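Local coordinates for enoyl-CoA hydratase/isomerase family protein (Pseudomonas syringae pv. tomato, PDB 3OT6) that probably catalyses a hydratase or isomerase reaction on an acyl-CoA substrate, at residues N27-D32 / G62-K67. Residues are numbered along the deposited sequence; the frame is centred on the assembly and turned at random.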
# COMPACT_ATOMS: atom_id res chain seq x y z
N ASN A 27 -10.63 -7.44 -2.81
CA ASN A 27 -9.39 -7.57 -2.09
C ASN A 27 -9.40 -6.86 -0.73
O ASN A 27 -8.46 -6.15 -0.38
CB ASN A 27 -8.23 -7.05 -2.94
CG ASN A 27 -7.79 -8.04 -4.04
OD1 ASN A 27 -7.99 -9.23 -3.93
ND2 ASN A 27 -7.09 -7.53 -5.05
N ALA A 28 -10.43 -7.05 0.08
CA ALA A 28 -10.43 -6.43 1.39
C ALA A 28 -9.17 -6.82 2.17
O ALA A 28 -8.63 -7.91 2.02
CB ALA A 28 -11.70 -6.80 2.17
N ILE A 29 -8.69 -5.92 3.02
CA ILE A 29 -7.56 -6.15 3.86
C ILE A 29 -8.15 -6.69 5.16
O ILE A 29 -8.71 -5.95 5.96
CB ILE A 29 -6.74 -4.84 4.08
CG1 ILE A 29 -6.42 -4.16 2.74
CG2 ILE A 29 -5.45 -5.11 4.87
CD1 ILE A 29 -5.70 -5.06 1.68
N SER A 30 -8.02 -7.99 5.35
CA SER A 30 -8.53 -8.67 6.54
C SER A 30 -7.34 -8.97 7.44
O SER A 30 -6.20 -8.73 7.03
CB SER A 30 -9.21 -9.96 6.15
OG SER A 30 -8.28 -10.83 5.48
N PRO A 31 -7.59 -9.47 8.68
CA PRO A 31 -6.45 -9.97 9.51
C PRO A 31 -5.58 -11.06 8.84
O PRO A 31 -4.35 -11.01 8.92
CB PRO A 31 -7.12 -10.47 10.77
CG PRO A 31 -8.34 -9.51 10.92
CD PRO A 31 -8.82 -9.29 9.49
N ASP A 32 -6.21 -11.99 8.15
CA ASP A 32 -5.51 -13.04 7.41
C ASP A 32 -4.67 -12.46 6.28
O ASP A 32 -3.53 -12.85 6.10
CB ASP A 32 -6.54 -14.00 6.79
CG ASP A 32 -7.22 -14.91 7.83
OD1 ASP A 32 -6.87 -14.91 9.04
OD2 ASP A 32 -8.18 -15.63 7.40
N GLY A 62 -10.03 -2.54 -2.05
CA GLY A 62 -11.08 -1.58 -1.71
C GLY A 62 -10.93 -1.19 -0.25
O GLY A 62 -11.75 -0.46 0.27
N GLY A 63 -9.89 -1.68 0.42
CA GLY A 63 -9.62 -1.25 1.79
C GLY A 63 -9.83 -2.34 2.83
O GLY A 63 -10.00 -3.50 2.45
N TYR A 64 -9.85 -1.95 4.10
CA TYR A 64 -9.98 -2.86 5.22
C TYR A 64 -11.28 -3.59 5.11
O TYR A 64 -12.27 -3.05 4.58
CB TYR A 64 -9.97 -2.09 6.52
CG TYR A 64 -8.61 -1.67 7.05
CD1 TYR A 64 -7.62 -2.61 7.28
CD2 TYR A 64 -8.33 -0.33 7.35
CE1 TYR A 64 -6.37 -2.26 7.79
CE2 TYR A 64 -7.07 0.05 7.84
CZ TYR A 64 -6.11 -0.95 8.08
OH TYR A 64 -4.84 -0.65 8.55
N ASP A 65 -11.25 -4.86 5.55
CA ASP A 65 -12.46 -5.69 5.65
C ASP A 65 -13.45 -5.04 6.62
O ASP A 65 -13.18 -4.95 7.83
CB ASP A 65 -12.09 -7.07 6.19
CG ASP A 65 -13.21 -8.09 5.99
OD1 ASP A 65 -14.40 -7.74 5.99
OD2 ASP A 65 -12.89 -9.28 5.83
N LEU A 66 -14.59 -4.60 6.09
CA LEU A 66 -15.61 -3.85 6.85
C LEU A 66 -16.31 -4.74 7.86
O LEU A 66 -16.64 -4.33 8.98
CB LEU A 66 -16.65 -3.31 5.87
CG LEU A 66 -16.75 -1.80 5.55
CD1 LEU A 66 -17.81 -1.22 6.51
CD2 LEU A 66 -15.38 -0.98 5.56
N LYS A 67 -16.53 -5.98 7.45
CA LYS A 67 -17.06 -6.99 8.32
C LYS A 67 -16.22 -7.10 9.61
O LYS A 67 -16.77 -6.94 10.69
CB LYS A 67 -17.17 -8.30 7.53
CG LYS A 67 -18.00 -9.40 8.19
CD LYS A 67 -17.13 -10.32 9.09
CE LYS A 67 -17.97 -11.45 9.75
NZ LYS A 67 -19.05 -11.96 8.81
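In this crotonase-like fold, two extended segments that lead into helices 31-46 and 66-71 run side by side in the same sense and meet in a single parallel beta bridge, Ile29 with Tyr64. Their end-to-end directions differ by 26°. Ile29 supplies both bonds: its N donates to Gly63 O at 2.8 Å, and its O accepts from Asp65 N at 2.8 Å in a nearly straight bond (168° at the hydrogen). Each acceptor also takes a CA-H contact: Ala28 CA lies 3.1 Å from Gly63 O, and Tyr64 CA approaches Ile29 O. That same carbonyl oxygen lies at the edge of the Tyr64 ring, in its plane. With CG2 anti to the backbone N, Ile29 brings this methyl near Tyr64 CD1 and CE1, while CB stands 4.0 Å from CD1; its other branch, CG1, passes over the Gly63 carbonyl. Tyr64 also packs on helix 73-91 through Leu79 and Val80. Ser30 and Asp65 are the N-cap residues of the two helices, and Ser30 OG caps helix 31-46 by accepting from Val33 N. The two N-cap side chains meet where Ser30 CB lies 3.8 Å from Asp65 OD2.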